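Local coordinates for sortase family protein (PDB 4D70), which acts as a class D sortase, a cysteine transpeptidase that probably cleaves sorting signals of surface proteins and transfers the products to an amine acceptor, at residues 66-71 against 122-127; 141-146 against 181-186; 115-120 against 165-170; 86-91 against 103-108. One frame throughout, in Å; residues are numbered along the deposited sequence. Where two conformers were deposited one is given.

From the N terminus, contact 1 opens at 66-71, the turn between strands 60-66 and 71-77. Contact 4 opens and closes within the loop, before 122-127 closes contact 1, pairing 86-91 with 103-108 in a beta hairpin. The chain then enters 115-120, the first half of contact 3, before 122-127 closes contact 1, so contacts 1 and 3 cross. Contact 2 begins at 141-146, contact 3 ends at 165-170 and contact 2 ends at 181-186, giving a second crossing. Contacts 2, 3 and 4 all reach the same curled sheet, where strand 163-171 lies between 101-109 and 176-184, while contact 1 joins two loops at its margin.

Contact 1: 66-71 against 122-127; sequences IEKIGV and KLQVGD
The ammonium group of Lys-68 is held by three acceptors of the 122-127 loop. The salt bridge from Lys-68 NZ to Asp-127 OD2, at 2.7 Å, is the shortest of the three; NZ meets the carboxylate oxygen on its syn side, 19° out of the plane. Lys-68 NZ also bonds to Gln-124 OE1 at 3.0 Å, from well to one side of that carbonyl, and to the backbone carbonyl of Lys-122 (NZ to O, 3.2 Å). Bends at chi2 (99°) and chi4 bring the amine round to these oxygens, and the lysine chain crosses the aspartate at about a right angle. Asp-127 OD2 has a second donor, Gln-124 N, 2.7 Å from it and well above the carboxylate plane, so the same oxygen serves the lysine and the loop backbone. Gln-124 to Asp-127 form a type II beta turn with Gly-126 at its third position, where the positive phi suits glycine. The 66-71 side is the connection of a beta hairpin, with a G1 beta bulge in which Gly-70 and Val-71 face Ile-66; the contact joins it to the loop leading into strand 128-132, which pairs with 60-66 in the sortase sheet. Beneath the charged cluster Leu-123 packs on the hairpin turn. Its CD2 branch lies 3.7 Å from Ile-66 CG2 and 3.9 Å from Ile-69 CG2, with both isoleucines crossing the leucine nearly perpendicularly, while the start of the Lys-68 chain runs past it in the opposite direction. Leu-123 and Asp-127 also touch Ile-142 of strand 137-148.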
loop_
_atom_site.group_PDB
_atom_site.type_symbol
_atom_site.label_atom_id
_atom_site.label_comp_id
_atom_site.label_asym_id
_atom_site.label_seq_id
_atom_site.Cartn_x
_atom_site.Cartn_y
_atom_site.Cartn_z
ATOM N N ILE A 66 -10.240 2.094 1.063
ATOM C CA ILE A 66 -10.978 0.919 0.642
ATOM C C ILE A 66 -12.359 0.906 1.294
ATOM O O ILE A 66 -12.534 0.488 2.447
ATOM C CB ILE A 66 -10.259 -0.370 1.023
ATOM C CG1 ILE A 66 -8.758 -0.262 0.622
ATOM C CG2 ILE A 66 -10.928 -1.498 0.364
ATOM C CD1 ILE A 66 -7.964 -1.460 1.033
ATOM N N GLU A 67 -13.329 1.377 0.538
ATOM C CA GLU A 67 -14.665 1.629 1.065
ATOM C C GLU A 67 -15.248 0.358 1.646
ATOM O O GLU A 67 -15.861 0.408 2.689
ATOM C CB GLU A 67 -15.600 2.203 -0.021
ATOM C CG GLU A 67 -15.156 3.549 -0.610
ATOM C CD GLU A 67 -14.884 4.620 0.442
ATOM O OE1 GLU A 67 -15.702 4.677 1.413
ATOM O OE2 GLU A 67 -13.860 5.381 0.296
ATOM N N LYS A 68 -15.027 -0.782 1.003
ATOM C CA LYS A 68 -15.711 -2.028 1.394
ATOM C C LYS A 68 -15.394 -2.468 2.806
ATOM O O LYS A 68 -16.247 -3.070 3.467
ATOM C CB LYS A 68 -15.375 -3.103 0.414
ATOM C CG LYS A 68 -15.981 -4.464 0.653
ATOM C CD LYS A 68 -17.183 -4.653 -0.214
ATOM C CE LYS A 68 -17.648 -6.103 -0.211
ATOM N NZ LYS A 68 -16.791 -7.095 -0.879
ATOM N N ILE A 69 -14.215 -2.099 3.296
ATOM C CA ILE A 69 -13.789 -2.464 4.648
ATOM C C ILE A 69 -13.410 -1.287 5.563
ATOM O O ILE A 69 -12.789 -1.490 6.596
ATOM C CB ILE A 69 -12.655 -3.501 4.613
ATOM C CG1 ILE A 69 -11.454 -2.987 3.817
ATOM C CG2 ILE A 69 -13.213 -4.792 4.012
ATOM C CD1 ILE A 69 -10.230 -3.884 3.939
ATOM N N GLY A 70 -13.808 -0.073 5.206
ATOM C CA GLY A 70 -13.581 1.065 6.058
ATOM C C GLY A 70 -12.142 1.427 6.250
ATOM O O GLY A 70 -11.810 2.017 7.250
ATOM N N VAL A 71 -11.261 1.097 5.300
ATOM C CA VAL A 71 -9.880 1.493 5.418
ATOM C C VAL A 71 -9.701 2.888 4.820
ATOM O O VAL A 71 -10.085 3.144 3.689
ATOM C CB VAL A 71 -8.965 0.502 4.714
ATOM C CG1 VAL A 71 -7.583 1.083 4.556
ATOM C CG2 VAL A 71 -8.914 -0.792 5.482
ATOM N N LYS A 122 -12.707 -9.812 3.638
ATOM C CA LYS A 122 -13.973 -9.461 3.052
ATOM C C LYS A 122 -13.864 -8.881 1.655
ATOM O O LYS A 122 -14.835 -8.809 0.974
ATOM C CB LYS A 122 -14.711 -8.483 3.958
ATOM C CG LYS A 122 -14.806 -9.029 5.398
ATOM C CD LYS A 122 -16.239 -8.957 5.874
ATOM C CE LYS A 122 -16.351 -8.881 7.385
ATOM N NZ LYS A 122 -16.597 -7.461 7.738
ATOM N N LEU A 123 -12.678 -8.468 1.239
ATOM C CA LEU A 123 -12.544 -7.944 -0.086
ATOM C C LEU A 123 -12.756 -9.041 -1.130
ATOM O O LEU A 123 -12.353 -10.156 -0.932
ATOM C CB LEU A 123 -11.163 -7.285 -0.291
ATOM C CG LEU A 123 -10.944 -6.027 0.534
ATOM C CD1 LEU A 123 -9.586 -5.455 0.254
ATOM C CD2 LEU A 123 -12.051 -5.014 0.262
ATOM N N GLN A 124 -13.324 -8.682 -2.273
ATOM C CA GLN A 124 -13.589 -9.581 -3.313
ATOM C C GLN A 124 -13.086 -9.073 -4.593
ATOM O O GLN A 124 -12.881 -7.885 -4.723
ATOM C CB GLN A 124 -15.122 -9.804 -3.495
ATOM C CG GLN A 124 -15.777 -10.416 -2.236
ATOM C CD GLN A 124 -17.292 -10.445 -2.466
ATOM O OE1 GLN A 124 -17.957 -9.427 -2.415
ATOM N NE2 GLN A 124 -17.794 -11.596 -2.845
ATOM N N VAL A 125 -12.993 -9.973 -5.569
ATOM C CA VAL A 125 -12.637 -9.580 -6.926
ATOM C C VAL A 125 -13.669 -8.533 -7.401
ATOM O O VAL A 125 -14.889 -8.695 -7.178
ATOM C CB VAL A 125 -12.722 -10.812 -7.842
ATOM C CG1 VAL A 125 -12.809 -10.386 -9.315
ATOM C CG2 VAL A 125 -11.535 -11.744 -7.573
ATOM N N GLY A 126 -13.211 -7.436 -7.967
ATOM C CA GLY A 126 -14.128 -6.358 -8.374
ATOM C C GLY A 126 -14.255 -5.213 -7.388
ATOM O O GLY A 126 -14.681 -4.125 -7.767
ATOM N N ASP A 127 -13.796 -5.384 -6.156
ATOM C CA ASP A 127 -13.794 -4.279 -5.208
ATOM C C ASP A 127 -12.702 -3.328 -5.563
ATOM O O ASP A 127 -11.652 -3.695 -6.192
ATOM C CB ASP A 127 -13.583 -4.755 -3.787
ATOM C CG ASP A 127 -14.805 -5.488 -3.233
ATOM O OD1 ASP A 127 -15.882 -5.278 -3.805
ATOM O OD2 ASP A 127 -14.650 -6.320 -2.305
#

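Contact 2: 141-146 against 181-186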
loop_
_atom_site.group_PDB
_atom_site.type_symbol
_atom_site.label_atom_id
_atom_site.label_comp_id
_atom_site.label_asym_id
_atom_site.label_seq_id
_atom_site.Cartn_x
_atom_site.Cartn_y
_atom_site.Cartn_z
ATOM N N GLU A 141 -8.697 -2.029 -9.285
ATOM C CA GLU A 141 -9.737 -3.010 -9.139
ATOM C C GLU A 141 -9.119 -4.401 -8.893
ATOM O O GLU A 141 -8.385 -4.909 -9.720
ATOM C CB GLU A 141 -10.592 -3.115 -10.402
ATOM C CG GLU A 141 -11.790 -4.021 -10.186
ATOM C CD GLU A 141 -12.671 -4.157 -11.487
ATOM O OE1 GLU A 141 -12.267 -3.616 -12.505
ATOM O OE2 GLU A 141 -13.756 -4.788 -11.509
ATOM N N ILE A 142 -9.522 -5.025 -7.798
ATOM C CA ILE A 142 -9.046 -6.338 -7.425
ATOM C C ILE A 142 -9.399 -7.381 -8.414
ATOM O O ILE A 142 -10.595 -7.524 -8.885
ATOM C CB ILE A 142 -9.590 -6.742 -6.014
ATOM C CG1 ILE A 142 -9.146 -5.726 -4.967
ATOM C CG2 ILE A 142 -9.196 -8.169 -5.632
ATOM C CD1 ILE A 142 -9.746 -6.071 -3.576
ATOM N N ASN A 143 -8.356 -8.075 -8.870
ATOM C CA ASN A 143 -8.615 -9.118 -9.850
ATOM C C ASN A 143 -7.998 -10.473 -9.500
ATOM O O ASN A 143 -8.217 -11.415 -10.219
ATOM C CB ASN A 143 -8.154 -8.750 -11.242
ATOM C CG ASN A 143 -6.655 -8.499 -11.298
ATOM O OD1 ASN A 143 -5.973 -8.295 -10.292
ATOM N ND2 ASN A 143 -6.167 -8.407 -12.512
ATOM N N GLU A 144 -7.344 -10.571 -8.373
ATOM C CA GLU A 144 -6.732 -11.811 -7.924
ATOM C C GLU A 144 -6.566 -11.790 -6.415
ATOM O O GLU A 144 -6.138 -10.779 -5.833
ATOM C CB GLU A 144 -5.350 -11.960 -8.680
ATOM C CG GLU A 144 -4.482 -13.076 -8.146
ATOM C CD GLU A 144 -3.318 -13.407 -9.089
ATOM O OE1 GLU A 144 -2.882 -12.483 -9.756
ATOM O OE2 GLU A 144 -2.972 -14.619 -9.231
ATOM N N ILE A 145 -6.927 -12.895 -5.777
ATOM C CA ILE A 145 -6.747 -13.141 -4.354
ATOM C C ILE A 145 -6.198 -14.534 -4.154
ATOM O O ILE A 145 -6.754 -15.499 -4.658
ATOM C CB ILE A 145 -8.059 -13.014 -3.585
ATOM C CG1 ILE A 145 -8.631 -11.626 -3.799
ATOM C CG2 ILE A 145 -7.853 -13.151 -2.092
ATOM C CD1 ILE A 145 -10.056 -11.490 -3.300
ATOM N N PHE A 146 -5.104 -14.647 -3.427
ATOM C CA PHE A 146 -4.558 -15.971 -3.210
ATOM C C PHE A 146 -3.682 -16.064 -1.970
ATOM O O PHE A 146 -3.308 -15.042 -1.372
ATOM C CB PHE A 146 -3.824 -16.499 -4.442
ATOM C CG PHE A 146 -2.588 -15.699 -4.805
ATOM C CD1 PHE A 146 -2.690 -14.636 -5.630
ATOM C CD2 PHE A 146 -1.326 -16.087 -4.364
ATOM C CE1 PHE A 146 -1.571 -13.923 -6.032
ATOM C CE2 PHE A 146 -0.224 -15.384 -4.725
ATOM C CZ PHE A 146 -0.335 -14.294 -5.581
ATOM N N LYS A 181 -4.264 -8.691 -5.297
ATOM C CA LYS A 181 -3.765 -7.968 -6.454
ATOM C C LYS A 181 -4.898 -7.258 -7.156
ATOM O O LYS A 181 -6.062 -7.745 -7.167
ATOM C CB LYS A 181 -3.052 -8.923 -7.426
ATOM C CG LYS A 181 -1.695 -9.431 -6.796
ATOM C CD LYS A 181 -0.857 -10.212 -7.814
ATOM C CE LYS A 181 0.575 -10.505 -7.338
ATOM N NZ LYS A 181 1.475 -9.325 -7.517
ATOM N N ALA A 182 -4.561 -6.141 -7.779
ATOM C CA ALA A 182 -5.554 -5.272 -8.359
ATOM C C ALA A 182 -4.877 -4.573 -9.558
ATOM O O ALA A 182 -3.660 -4.334 -9.561
ATOM C CB ALA A 182 -6.022 -4.272 -7.324
ATOM N N LYS A 183 -5.683 -4.286 -10.570
ATOM C CA LYS A 183 -5.227 -3.632 -11.773
ATOM C C LYS A 183 -5.770 -2.203 -11.841
ATOM O O LYS A 183 -6.894 -1.938 -11.419
ATOM C CB LYS A 183 -5.714 -4.397 -13.009
ATOM C CG LYS A 183 -7.251 -4.479 -13.069
ATOM C CD LYS A 183 -7.868 -5.140 -14.328
ATOM C CE LYS A 183 -9.406 -4.931 -14.324
ATOM N NZ LYS A 183 -10.072 -5.633 -15.458
ATOM N N LEU A 184 -4.982 -1.307 -12.381
ATOM C CA LEU A 184 -5.395 0.088 -12.482
ATOM C C LEU A 184 -6.559 0.220 -13.449
ATOM O O LEU A 184 -6.529 -0.334 -14.544
ATOM C CB LEU A 184 -4.245 0.955 -12.963
ATOM C CG LEU A 184 -4.473 2.481 -12.939
ATOM C CD1 LEU A 184 -4.514 3.027 -11.523
ATOM C CD2 LEU A 184 -3.385 3.225 -13.701
ATOM N N ILE A 185 -7.627 0.873 -13.048
ATOM C CA ILE A 185 -8.772 1.061 -13.986
ATOM C C ILE A 185 -9.050 2.526 -14.303
ATOM O O ILE A 185 -9.937 2.824 -15.127
ATOM C CB ILE A 185 -10.127 0.470 -13.496
ATOM C CG1 ILE A 185 -10.511 1.053 -12.157
ATOM C CG2 ILE A 185 -10.083 -1.026 -13.405
ATOM C CD1 ILE A 185 -11.881 0.583 -11.623
ATOM N N GLY A 186 -8.375 3.454 -13.649
ATOM C CA GLY A 186 -8.763 4.899 -13.793
ATOM C C GLY A 186 -8.011 5.823 -12.835
ATOM O O GLY A 186 -7.338 5.306 -11.924
#
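Strands 141-146 and 181-184 run antiparallel at 135°, with Glu-141 and Lys-183 as a hydrogen-bonded pair (Glu-141 N to Lys-183 O, 2.8 Å) and Ile-142 and Ala-182 as the non-hydrogen-bonded pair that follows. The register then slips by one residue: Asn-143 and Glu-144 both face Lys-181 in a classic beta bulge. Lys-181 O takes Asn-143 N at 2.9 Å and, weakly, Glu-144 N, while Lys-181 N returns a nearly straight bond to Glu-144 O (2.9 Å, 176°). This is the pairing of strands 137-148 and 176-184 in the sortase barrel, and strand 163-171 lies on the other side of 176-184. Ile-142 and Ala-182 turn to the buried face, CG1 to CB 4.2 Å apart. Glu-141, Glu-144, Lys-181 and Lys-183 occupy the other face. Here Glu-144 lies alongside Lys-181, its OE1 3.6 Å from Lys-181 CD, and the same methylene approaches the edge of the Phe-146 ring near CE1. Lys-181 NZ continues past them to Thr-166 OG1 and Val-155 O. Glu-141 and Lys-183 also extend in the same direction, although Glu-141 OE1 and Lys-183 NZ stay 4.2 Å apart, beyond a salt bridge. The Ile-185 and Glu-141 side chains cross, CG2 3.5 Å from OE1.

Contact 3: 115-120 against 165-170; sequences EVFRNI and MTIVTC
The Phe-117 ring has an aliphatic group over each face. On one lies Val-116 CG1 of its own segment, 4.0 Å above the plane; on the opposite one Ile-167 CG2 sits 3.9 Å above it. Both are offset toward the rim. The isoleucine methyl makes a CH-pi contact, 4.3 Å from the ring centroid and 24° off the normal. Thr-169 CG2 approaches the ring obliquely, 3.8 Å from Phe-117 CD2, and the threonine and phenylalanine side chains cross at about a right angle. With Ile-167 CG1 beside the backbone N (chi1 -55°), the CG2 methyl lies anti to that N and meets both the ring and Ile-120. The Ile-120 and Ile-167 side chains pass each other in opposite directions, Ile-120 CD1 3.8 Å from Ile-167 CG2. The other branch of Ile-120, CG2, meets Thr-169 OG1 tip to tip at 3.8 Å; that hydroxyl has a weak hydrogen bond to Tyr-178 O. No hydrogen bond joins the segments; the contact is buried side-chain packing. A type I beta turn from Phe-117 to Ile-120 presents both hydrophobic side chains to one strand. That strand, 163-171, bears the TLxTC-like signature of sortases, here ending at Cys-170, the position of the nucleophile in the family. It is flanked by strands 101-109 and 176-184, while Ile-88 of strand 88-90 and Ile-129 of strand 128-132 pack beside Phe-117 and Ile-167 respectively.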
loop_
_atom_site.group_PDB
_atom_site.type_symbol
_atom_site.label_atom_id
_atom_site.label_comp_id
_atom_site.label_asym_id
_atom_site.label_seq_id
_atom_site.Cartn_x
_atom_site.Cartn_y
_atom_site.Cartn_z
ATOM N N GLU A 115 -3.822 -3.966 12.297
ATOM C CA GLU A 115 -5.208 -4.128 12.612
ATOM C C GLU A 115 -6.022 -3.440 11.523
ATOM O O GLU A 115 -7.178 -3.794 11.349
ATOM C CB GLU A 115 -5.551 -3.602 14.007
ATOM N N VAL A 116 -5.440 -2.478 10.792
ATOM C CA VAL A 116 -6.162 -1.792 9.707
ATOM C C VAL A 116 -6.646 -2.784 8.646
ATOM O O VAL A 116 -7.669 -2.545 8.018
ATOM C CB VAL A 116 -5.310 -0.661 9.058
ATOM C CG1 VAL A 116 -4.236 -1.221 8.152
ATOM C CG2 VAL A 116 -6.181 0.287 8.264
ATOM N N PHE A 117 -5.924 -3.893 8.467
ATOM C CA PHE A 117 -6.358 -4.969 7.551
ATOM C C PHE A 117 -7.023 -6.158 8.205
ATOM O O PHE A 117 -7.116 -7.229 7.588
ATOM C CB PHE A 117 -5.189 -5.451 6.701
ATOM C CG PHE A 117 -4.712 -4.433 5.681
ATOM C CD1 PHE A 117 -5.605 -3.809 4.817
ATOM C CD2 PHE A 117 -3.388 -4.152 5.561
ATOM C CE1 PHE A 117 -5.161 -2.875 3.890
ATOM C CE2 PHE A 117 -2.922 -3.252 4.612
ATOM C CZ PHE A 117 -3.808 -2.596 3.791
ATOM N N ARG A 118 -7.528 -5.971 9.428
ATOM C CA ARG A 118 -8.167 -7.090 10.097
ATOM C C ARG A 118 -9.288 -7.677 9.246
ATOM O O ARG A 118 -9.504 -8.863 9.300
ATOM C CB ARG A 118 -8.699 -6.721 11.485
ATOM C CG ARG A 118 -9.856 -5.734 11.505
ATOM C CD ARG A 118 -10.014 -5.099 12.894
ATOM N NE ARG A 118 -11.036 -4.041 12.955
ATOM C CZ ARG A 118 -12.351 -4.227 13.178
ATOM N NH1 ARG A 118 -12.876 -5.449 13.355
ATOM N NH2 ARG A 118 -13.162 -3.168 13.221
ATOM N N ASN A 119 -10.002 -6.845 8.480
ATOM C CA ASN A 119 -11.083 -7.331 7.612
ATOM C C ASN A 119 -10.763 -7.490 6.121
ATOM O O ASN A 119 -11.667 -7.525 5.244
ATOM C CB ASN A 119 -12.257 -6.404 7.760
ATOM C CG ASN A 119 -12.900 -6.555 9.129
ATOM O OD1 ASN A 119 -13.073 -7.664 9.612
ATOM N ND2 ASN A 119 -13.227 -5.449 9.756
ATOM N N ILE A 120 -9.504 -7.630 5.815
ATOM C CA ILE A 120 -9.135 -7.739 4.407
ATOM C C ILE A 120 -9.761 -8.967 3.696
ATOM O O ILE A 120 -9.988 -8.949 2.466
ATOM C CB ILE A 120 -7.606 -7.668 4.230
ATOM C CG1 ILE A 120 -7.290 -7.329 2.781
ATOM C CG2 ILE A 120 -6.891 -8.957 4.664
ATOM C CD1 ILE A 120 -5.906 -6.860 2.565
ATOM N N MET A 165 -1.235 -3.437 -8.538
ATOM C CA MET A 165 -0.832 -3.255 -7.176
ATOM C C MET A 165 -1.071 -4.519 -6.411
ATOM O O MET A 165 -1.774 -5.412 -6.868
ATOM C CB MET A 165 -1.503 -2.077 -6.434
ATOM C CG MET A 165 -2.975 -2.222 -6.142
ATOM S SD MET A 165 -3.577 -0.956 -5.018
ATOM C CE MET A 165 -2.850 -1.475 -3.473
ATOM N N THR A 166 -0.420 -4.591 -5.236
ATOM C CA THR A 166 -0.402 -5.822 -4.427
ATOM C C THR A 166 -0.437 -5.441 -2.974
ATOM O O THR A 166 0.227 -4.514 -2.572
ATOM C CB THR A 166 0.909 -6.643 -4.661
ATOM O OG1 THR A 166 0.999 -7.035 -6.051
ATOM C CG2 THR A 166 0.935 -7.973 -3.823
ATOM N N ILE A 167 -1.270 -6.140 -2.206
ATOM C CA ILE A 167 -1.293 -6.015 -0.736
ATOM C C ILE A 167 -0.914 -7.348 -0.143
ATOM O O ILE A 167 -1.462 -8.356 -0.514
ATOM C CB ILE A 167 -2.691 -5.630 -0.217
ATOM C CG1 ILE A 167 -3.174 -4.349 -0.909
ATOM C CG2 ILE A 167 -2.642 -5.479 1.307
ATOM C CD1 ILE A 167 -4.422 -3.728 -0.340
ATOM N N VAL A 168 0.075 -7.357 0.712
ATOM C CA VAL A 168 0.536 -8.557 1.390
ATOM C C VAL A 168 0.235 -8.495 2.893
ATOM O O VAL A 168 0.696 -7.574 3.580
ATOM C CB VAL A 168 2.087 -8.683 1.261
ATOM C CG1 VAL A 168 2.603 -10.001 1.876
ATOM C CG2 VAL A 168 2.469 -8.603 -0.199
ATOM N N THR A 169 -0.516 -9.469 3.381
ATOM C CA THR A 169 -0.790 -9.642 4.816
ATOM C C THR A 169 -0.556 -11.096 5.144
ATOM O O THR A 169 -0.132 -11.865 4.287
ATOM C CB THR A 169 -2.243 -9.249 5.182
ATOM O OG1 THR A 169 -3.201 -9.965 4.357
ATOM C CG2 THR A 169 -2.476 -7.796 5.005
ATOM N N CYS A 170 -0.819 -11.505 6.392
ATOM C CA CYS A 170 -0.684 -12.892 6.816
ATOM C C CYS A 170 -2.029 -13.600 6.932
ATOM O O CYS A 170 -3.052 -12.988 7.166
ATOM C CB CYS A 170 -0.000 -12.963 8.230
ATOM S SG CYS A 170 1.631 -12.240 8.193
#

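Contact 4: 86-91 against 103-108; sequences NNIGHF and FSIAGH
His-90 and Phe-103 meet obliquely, their planes at 32° and their centroids 5.2 Å apart, with His-90 CD2 as close as 3.3 Å to Phe-103 CE1. Both side chains extend with CG opposite the backbone N (chi1 167° and 168°), which brings the rings alongside one another. The imidazole nitrogens are used by outside acceptors, ND1 by the Glu-77 carboxylate and NE2 by Ala-95 O, an arrangement that would favour a protonated ring. The Phe-91 ring packs along strand 103-106: the peptide between Ser-104 and Ile-105 lies in plane at its edge, and Ala-106 CB touches Phe-91 CE1 obliquely at 3.6 Å. These residues belong to a beta hairpin, strands 88-90 and 101-109 of the sortase sheet. Gly-89 and Ala-106 form a hydrogen-bonded pair in which Ala-106 N reaches Gly-89 O at 2.7 Å and Gly-89 N reaches Ala-106 O at 3.1 Å, both in the carbonyl planes. His-90 with Ile-105 is the next, non-hydrogen-bonded pair, and Phe-91 N then bonds to Ser-104 O at 2.9 Å. Ile-88 and Ile-105 cross at a slant, CG2 to CD1 4.0 Å apart. Further along strand 101-109, His-108 touches Cys-170, probably the sortase active-site histidine and cysteine.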
loop_
_atom_site.group_PDB
_atom_site.type_symbol
_atom_site.label_atom_id
_atom_site.label_comp_id
_atom_site.label_asym_id
_atom_site.label_seq_id
_atom_site.Cartn_x
_atom_site.Cartn_y
_atom_site.Cartn_z
ATOM N N ASN A 86 4.226 0.802 12.799
ATOM C CA ASN A 86 3.254 1.893 12.860
ATOM C C ASN A 86 2.391 2.130 11.658
ATOM O O ASN A 86 1.350 2.766 11.768
ATOM C CB ASN A 86 4.010 3.147 13.163
ATOM C CG ASN A 86 4.457 3.171 14.596
ATOM O OD1 ASN A 86 3.626 3.110 15.494
ATOM N ND2 ASN A 86 5.752 3.174 14.817
ATOM N N ASN A 87 2.828 1.662 10.499
ATOM C CA ASN A 87 2.097 1.976 9.299
ATOM C C ASN A 87 2.052 0.823 8.342
ATOM O O ASN A 87 2.851 -0.095 8.387
ATOM C CB ASN A 87 2.754 3.136 8.578
ATOM C CG ASN A 87 2.501 4.475 9.223
ATOM O OD1 ASN A 87 3.441 5.164 9.646
ATOM N ND2 ASN A 87 1.285 4.890 9.242
ATOM N N ILE A 88 1.129 0.944 7.413
ATOM C CA ILE A 88 1.169 0.174 6.178
ATOM C C ILE A 88 2.386 0.683 5.412
ATOM O O ILE A 88 2.606 1.882 5.351
ATOM C CB ILE A 88 -0.068 0.482 5.322
ATOM C CG1 ILE A 88 -1.359 0.001 5.970
ATOM C CG2 ILE A 88 0.068 -0.123 3.953
ATOM C CD1 ILE A 88 -2.567 0.506 5.207
ATOM N N GLY A 89 3.139 -0.189 4.793
ATOM C CA GLY A 89 4.412 0.211 4.188
ATOM C C GLY A 89 4.538 -0.167 2.738
ATOM O O GLY A 89 3.894 -1.132 2.287
ATOM N N HIS A 90 5.316 0.606 1.990
ATOM C CA HIS A 90 5.516 0.364 0.554
ATOM C C HIS A 90 6.812 -0.404 0.398
ATOM O O HIS A 90 7.870 0.042 0.878
ATOM C CB HIS A 90 5.523 1.690 -0.204
ATOM C CG HIS A 90 6.006 1.591 -1.604
ATOM N ND1 HIS A 90 7.108 2.283 -2.090
ATOM C CD2 HIS A 90 5.516 0.907 -2.646
ATOM C CE1 HIS A 90 7.266 2.014 -3.371
ATOM N NE2 HIS A 90 6.325 1.157 -3.722
ATOM N N PHE A 91 6.773 -1.541 -0.276
ATOM C CA PHE A 91 8.013 -2.265 -0.571
ATOM C C PHE A 91 8.915 -1.429 -1.484
ATOM O O PHE A 91 8.543 -1.000 -2.602
ATOM C CB PHE A 91 7.790 -3.594 -1.246
ATOM C CG PHE A 91 7.201 -4.639 -0.371
ATOM C CD1 PHE A 91 5.843 -4.791 -0.288
ATOM C CD2 PHE A 91 8.022 -5.523 0.353
ATOM C CE1 PHE A 91 5.267 -5.778 0.505
ATOM C CE2 PHE A 91 7.455 -6.507 1.173
ATOM C CZ PHE A 91 6.068 -6.648 1.232
ATOM N N PHE A 103 2.788 -1.803 -7.737
ATOM C CA PHE A 103 2.884 -1.026 -6.507
ATOM C C PHE A 103 2.496 -1.966 -5.353
ATOM O O PHE A 103 1.327 -2.343 -5.243
ATOM C CB PHE A 103 1.874 0.158 -6.605
ATOM C CG PHE A 103 1.643 0.887 -5.315
ATOM C CD1 PHE A 103 2.713 1.460 -4.618
ATOM C CD2 PHE A 103 0.368 1.046 -4.802
ATOM C CE1 PHE A 103 2.498 2.121 -3.425
ATOM C CE2 PHE A 103 0.155 1.692 -3.594
ATOM C CZ PHE A 103 1.219 2.244 -2.910
ATOM N N SER A 104 3.481 -2.305 -4.524
ATOM C CA SER A 104 3.325 -3.295 -3.495
ATOM C C SER A 104 3.399 -2.764 -2.082
ATOM O O SER A 104 4.246 -1.940 -1.737
ATOM C CB SER A 104 4.384 -4.362 -3.632
ATOM O OG SER A 104 4.259 -5.012 -4.869
ATOM N N ILE A 105 2.444 -3.191 -1.272
ATOM C CA ILE A 105 2.320 -2.705 0.091
ATOM C C ILE A 105 2.242 -3.839 1.067
ATOM O O ILE A 105 1.718 -4.935 0.755
ATOM C CB ILE A 105 1.242 -1.641 0.252
ATOM C CG1 ILE A 105 -0.151 -2.096 -0.087
ATOM C CG2 ILE A 105 1.607 -0.500 -0.694
ATOM C CD1 ILE A 105 -1.241 -1.110 0.319
ATOM N N ALA A 106 2.758 -3.598 2.266
ATOM C CA ALA A 106 2.853 -4.648 3.317
ATOM C C ALA A 106 1.978 -4.218 4.450
ATOM O O ALA A 106 2.046 -3.068 4.913
ATOM C CB ALA A 106 4.282 -4.784 3.806
ATOM N N GLY A 107 1.136 -5.121 4.888
ATOM C CA GLY A 107 0.182 -4.850 5.926
ATOM C C GLY A 107 0.306 -5.781 7.107
ATOM O O GLY A 107 -0.653 -6.080 7.788
ATOM N N HIS A 108 1.516 -6.219 7.342
ATOM C CA HIS A 108 1.797 -7.076 8.490
ATOM C C HIS A 108 3.205 -6.801 8.915
ATOM O O HIS A 108 4.012 -6.321 8.093
ATOM C CB HIS A 108 1.683 -8.543 8.088
ATOM C CG HIS A 108 2.746 -8.971 7.123
ATOM N ND1 HIS A 108 3.804 -9.785 7.483
ATOM C CD2 HIS A 108 2.882 -8.750 5.797
ATOM C CE1 HIS A 108 4.552 -10.028 6.421
ATOM N NE2 HIS A 108 4.007 -9.418 5.384
#